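Local coordinates for NADPH-quinone reductase (Pediococcus pentosaceus ATCC 25745, PDB 3HA2), which probably transfers electrons from NAD(P)H to quinones with the help of bound FMN, the chain being the flavodoxin-like domain of a longer protein, at residues K71-M74 against D75-T79; F116-S119 against E120-P124. All coordinates share one frame; numbering follows the deposited sequence.

Interaction 1: K71-M74 against D75-T79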
loop_
_atom_site.group_PDB
_atom_site.type_symbol
_atom_site.label_atom_id
_atom_site.label_comp_id
_atom_site.label_asym_id
_atom_site.label_seq_id
_atom_site.Cartn_x
_atom_site.Cartn_y
_atom_site.Cartn_z
ATOM N N LYS A 71 -0.891 4.038 5.776
ATOM C CA LYS A 71 -1.434 2.689 5.745
ATOM C C LYS A 71 -1.861 2.290 7.159
ATOM O O LYS A 71 -2.899 1.656 7.340
ATOM C CB LYS A 71 -0.398 1.695 5.213
ATOM C CG LYS A 71 -0.963 0.308 4.990
ATOM C CD LYS A 71 -1.971 0.345 3.830
ATOM C CE LYS A 71 -3.266 -0.376 4.162
ATOM N NZ LYS A 71 -3.112 -1.822 4.513
ATOM N N GLN A 72 -1.070 2.683 8.162
ATOM C CA GLN A 72 -1.448 2.419 9.554
ATOM C C GLN A 72 -2.775 3.093 9.920
ATOM O O GLN A 72 -3.608 2.503 10.597
ATOM C CB GLN A 72 -0.356 2.838 10.535
ATOM C CG GLN A 72 -0.599 2.350 11.984
ATOM C CD GLN A 72 -0.555 0.832 12.086
ATOM O OE1 GLN A 72 -1.573 0.154 11.955
ATOM N NE2 GLN A 72 0.643 0.290 12.249
ATOM N N TRP A 73 -2.963 4.328 9.461
ATOM C CA TRP A 73 -4.214 5.067 9.711
ATOM C C TRP A 73 -5.380 4.352 9.044
ATOM O O TRP A 73 -6.441 4.185 9.648
ATOM C CB TRP A 73 -4.025 6.489 9.176
ATOM C CG TRP A 73 -5.156 7.473 9.316
ATOM C CD1 TRP A 73 -5.383 8.338 10.351
ATOM C CD2 TRP A 73 -6.123 7.777 8.318
ATOM N NE1 TRP A 73 -6.475 9.135 10.070
ATOM C CE2 TRP A 73 -6.958 8.795 8.835
ATOM C CE3 TRP A 73 -6.410 7.238 7.054
ATOM C CZ2 TRP A 73 -8.037 9.322 8.114
ATOM C CZ3 TRP A 73 -7.484 7.784 6.320
ATOM C CH2 TRP A 73 -8.283 8.807 6.869
HETATM N N MSE A 74 -5.176 3.885 7.814
HETATM C CA MSE A 74 -6.207 3.129 7.106
HETATM C C MSE A 74 -6.565 1.863 7.894
HETATM O O MSE A 74 -7.737 1.573 8.102
HETATM C CB MSE A 74 -5.739 2.745 5.690
HETATM C CG MSE A 74 -5.501 3.920 4.766
HETATM SE SE MSE A 74 -7.214 4.641 4.144
HETATM C CE MSE A 74 -7.912 3.055 3.244
ATOM N N ASP A 75 -5.538 1.132 8.345
ATOM C CA ASP A 75 -5.708 -0.163 9.031
ATOM C C ASP A 75 -6.434 -0.024 10.376
ATOM O O ASP A 75 -7.133 -0.946 10.811
ATOM C CB ASP A 75 -4.335 -0.828 9.273
ATOM C CG ASP A 75 -3.642 -1.320 7.985
ATOM O OD1 ASP A 75 -4.265 -1.318 6.910
ATOM O OD2 ASP A 75 -2.454 -1.717 8.076
ATOM N N THR A 76 -6.252 1.112 11.043
ATOM C CA THR A 76 -6.677 1.273 12.433
ATOM C C THR A 76 -7.921 2.164 12.578
ATOM O O THR A 76 -8.804 1.884 13.386
ATOM C CB THR A 76 -5.502 1.820 13.293
ATOM O OG1 THR A 76 -4.331 1.005 13.086
ATOM C CG2 THR A 76 -5.836 1.760 14.748
ATOM N N VAL A 77 -7.988 3.232 11.782
ATOM C CA VAL A 77 -9.119 4.161 11.842
ATOM C C VAL A 77 -10.297 3.577 11.070
ATOM O O VAL A 77 -11.453 3.716 11.481
ATOM C CB VAL A 77 -8.733 5.577 11.278
ATOM C CG1 VAL A 77 -9.974 6.481 11.090
ATOM C CG2 VAL A 77 -7.732 6.262 12.179
HETATM N N MSE A 78 -10.003 2.947 9.930
HETATM C CA MSE A 78 -11.053 2.417 9.060
HETATM C C MSE A 78 -11.365 0.984 9.481
HETATM O O MSE A 78 -10.963 0.018 8.829
HETATM C CB MSE A 78 -10.657 2.484 7.582
HETATM C CG MSE A 78 -10.314 3.868 7.091
HETATM SE SE MSE A 78 -11.751 5.149 7.416
HETATM C CE MSE A 78 -11.039 6.574 6.247
ATOM N N THR A 79 -12.083 0.851 10.586
ATOM C CA THR A 79 -12.468 -0.471 11.056
ATOM C C THR A 79 -13.669 -0.995 10.266
ATOM O O THR A 79 -14.366 -0.240 9.608
ATOM C CB THR A 79 -12.814 -0.459 12.557
ATOM O OG1 THR A 79 -13.894 0.454 12.787
ATOM C CG2 THR A 79 -11.599 -0.051 13.388
HETATM O O HOH W 1 -1.658 -2.530 10.887
#
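K71 and D75, one helical turn apart, are joined by a salt bridge: NZ of K71 lies 2.7 Å from OD1 of D75 and meets that oxygen on its syn lone pair, the side facing OD2. The lysine starts with CG anti to the backbone N (chi1 -173°) and then bends at each later torsion, which curls the ammonium round to the carboxylate one turn further on. Both charges have second partners in the neighbouring subunit: NZ also bonds to the carbonyls of Y62 and A66 there, and OD2 of D75 accepts from the backbone N of that subunit's A68. A water bridges the same OD2 to OE1 of Q72.

Among the hydrogen bonds, OG1 of T76 donates to O of Q72 at 3.0 Å. Backbone bonds D75 to K71 and V77 to W73 are regular, whereas N of M78 reaches O of M74 at 3.2 Å from above the carbonyl plane, as the helix gives out and M78 becomes the centre of an inverse gamma turn.

The apolar side is built on W73. V77 lays CG2 over one face of the indole, 3.9 Å from the centroid of the five-membered ring, a CH-pi contact. Farther along, CE of M78 (a selenomethionine) comes obliquely to within 3.6 Å of CH2 of W73. The indole is anchored by NE1, bonded to E45, and F40 meets it edge-to-face.

These i to i+4 pairs, with M78 added, close the C-terminal end of helix 68-77 in a flavodoxin-like fold, W73 and V77 facing helix 42-50, K71 and D75 the second subunit.

Interaction 2: F116-S119 against E120-P124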
loop_
_atom_site.group_PDB
_atom_site.type_symbol
_atom_site.label_atom_id
_atom_site.label_comp_id
_atom_site.label_asym_id
_atom_site.label_seq_id
_atom_site.Cartn_x
_atom_site.Cartn_y
_atom_site.Cartn_z
ATOM N N PHE A 116 3.270 1.382 -15.474
ATOM C CA PHE A 116 1.887 1.531 -14.959
ATOM C C PHE A 116 1.533 2.966 -14.652
ATOM O O PHE A 116 2.368 3.743 -14.176
ATOM C CB PHE A 116 1.670 0.663 -13.713
ATOM C CG PHE A 116 2.141 -0.747 -13.902
ATOM C CD1 PHE A 116 1.457 -1.609 -14.780
ATOM C CD2 PHE A 116 3.275 -1.203 -13.236
ATOM C CE1 PHE A 116 1.918 -2.925 -14.983
ATOM C CE2 PHE A 116 3.729 -2.517 -13.412
ATOM C CZ PHE A 116 3.069 -3.363 -14.288
ATOM N N THR A 117 0.293 3.323 -14.958
ATOM C CA THR A 117 -0.185 4.677 -14.693
ATOM C C THR A 117 -0.462 4.901 -13.203
ATOM O O THR A 117 -0.636 3.958 -12.424
ATOM C CB THR A 117 -1.485 4.968 -15.483
ATOM O OG1 THR A 117 -2.482 4.004 -15.111
ATOM C CG2 THR A 117 -1.247 4.889 -16.994
ATOM N N ILE A 118 -0.531 6.167 -12.807
ATOM C CA ILE A 118 -0.898 6.491 -11.438
ATOM C C ILE A 118 -2.271 5.908 -11.079
ATOM O O ILE A 118 -2.469 5.387 -9.975
ATOM C CB ILE A 118 -0.874 8.021 -11.238
ATOM C CG1 ILE A 118 0.563 8.541 -11.413
ATOM C CG2 ILE A 118 -1.478 8.405 -9.850
ATOM C CD1 ILE A 118 1.532 8.001 -10.342
ATOM N N SER A 119 -3.197 5.958 -12.026
ATOM C CA SER A 119 -4.531 5.356 -11.846
ATOM C C SER A 119 -4.432 3.894 -11.430
ATOM O O SER A 119 -5.085 3.450 -10.493
ATOM C CB SER A 119 -5.333 5.424 -13.149
ATOM O OG SER A 119 -5.875 6.705 -13.377
ATOM N N GLU A 120 -3.612 3.136 -12.142
ATOM C CA GLU A 120 -3.430 1.720 -11.814
ATOM C C GLU A 120 -2.785 1.500 -10.448
ATOM O O GLU A 120 -3.157 0.585 -9.710
ATOM C CB GLU A 120 -2.572 1.081 -12.892
ATOM C CG GLU A 120 -3.270 1.010 -14.250
ATOM C CD GLU A 120 -2.285 0.608 -15.308
ATOM O OE1 GLU A 120 -1.708 1.513 -15.974
ATOM O OE2 GLU A 120 -2.031 -0.616 -15.411
ATOM N N LEU A 121 -1.813 2.331 -10.112
ATOM C CA LEU A 121 -1.118 2.206 -8.827
ATOM C C LEU A 121 -1.980 2.589 -7.633
ATOM O O LEU A 121 -1.797 2.048 -6.537
ATOM C CB LEU A 121 0.180 3.028 -8.816
ATOM C CG LEU A 121 1.200 2.554 -9.850
ATOM C CD1 LEU A 121 2.326 3.587 -9.989
ATOM C CD2 LEU A 121 1.749 1.179 -9.485
HETATM N N MSE A 122 -2.941 3.479 -7.844
HETATM C CA MSE A 122 -3.810 3.908 -6.750
HETATM C C MSE A 122 -5.041 3.011 -6.592
HETATM O O MSE A 122 -5.951 3.341 -5.829
HETATM C CB MSE A 122 -4.243 5.375 -6.957
HETATM C CG MSE A 122 -3.096 6.403 -6.944
HETATM SE SE MSE A 122 -2.166 6.498 -5.226
HETATM C CE MSE A 122 -0.668 5.325 -5.665
ATOM N N ARG A 123 -5.075 1.892 -7.312
ATOM C CA ARG A 123 -6.236 0.997 -7.291
ATOM C C ARG A 123 -6.689 0.584 -5.875
ATOM O O ARG A 123 -7.886 0.487 -5.648
ATOM C CB ARG A 123 -6.013 -0.265 -8.148
ATOM C CG ARG A 123 -7.343 -0.838 -8.677
ATOM C CD ARG A 123 -7.963 0.119 -9.688
ATOM N NE ARG A 123 -7.375 -0.083 -10.996
ATOM C CZ ARG A 123 -7.444 0.756 -12.029
ATOM N NH1 ARG A 123 -8.085 1.929 -11.963
ATOM N NH2 ARG A 123 -6.840 0.404 -13.155
ATOM N N PRO A 124 -5.753 0.313 -4.934
ATOM C CA PRO A 124 -6.287 -0.014 -3.599
ATOM C C PRO A 124 -7.179 1.063 -2.995
ATOM O O PRO A 124 -8.103 0.728 -2.258
ATOM C CB PRO A 124 -5.029 -0.219 -2.740
ATOM C CG PRO A 124 -3.952 -0.536 -3.707
ATOM C CD PRO A 124 -4.281 0.230 -4.964
#
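With chi1 at 58°, T117 places OG1 between its own backbone N and carbonyl carbon, facing into the first turn of the helix, while E120 sets CG beside its backbone N (chi1 -67°) and runs out extended, bringing its carboxylate back to T117. The two residues then clasp each other. N of E120 donates to OG1 of T117 at 3.3 Å, and N of T117 donates to OE1 of E120 at 2.9 Å in an almost straight bond, from above the carboxylate plane. The threonine hydroxyl donates a hydrogen bond to OE1 at 2.7 Å, on the anti lone pair, so one oxygen is gripped by two donors from one residue. OE2 sits at the edge of the F116 ring, 3.7 Å from CD1, with the carboxylate turned nearly perpendicular to the ring. An alanine in place of E120 would probably leave the backbone N and hydroxyl of T117 without their shared acceptor and the threonine freer to turn.

Beyond the cap, I118 and M122 lie side by side, CG2 of I118 being 3.9 Å from CG of M122, and both pack against strand 135-143. N of M122 bonds to O of I118. The guanidinium of R123 passes one face over O of S119 while NH1 makes a salt bridge with E126.

T117 and E120 thus form a capping box, starting the short helix 118-121 that leads into helix 123-131.

In the fold
Interaction 1 comes first along the chain, at the end of helix 68-77; interaction 2 follows over helix 118-121 and the start of helix 123-131, with helix 80-83 and strand 94-101 between them. Their centres lie about 20 Å apart and their nearest atoms about 6 Å, without touching. Helix 123-131 relates the two: it follows directly on 118-121, and its F128 packs on M74 and M78 of interaction 1. Both belong to the same flavodoxin-like domain, around a five-stranded parallel sheet, and both reach the second subunit. Salt-bridged K71 and D75 bond to it, while F116, L121, R123 and P124 pack on it, so one helix end and helix 118-121 with its successor help form one dimer interface.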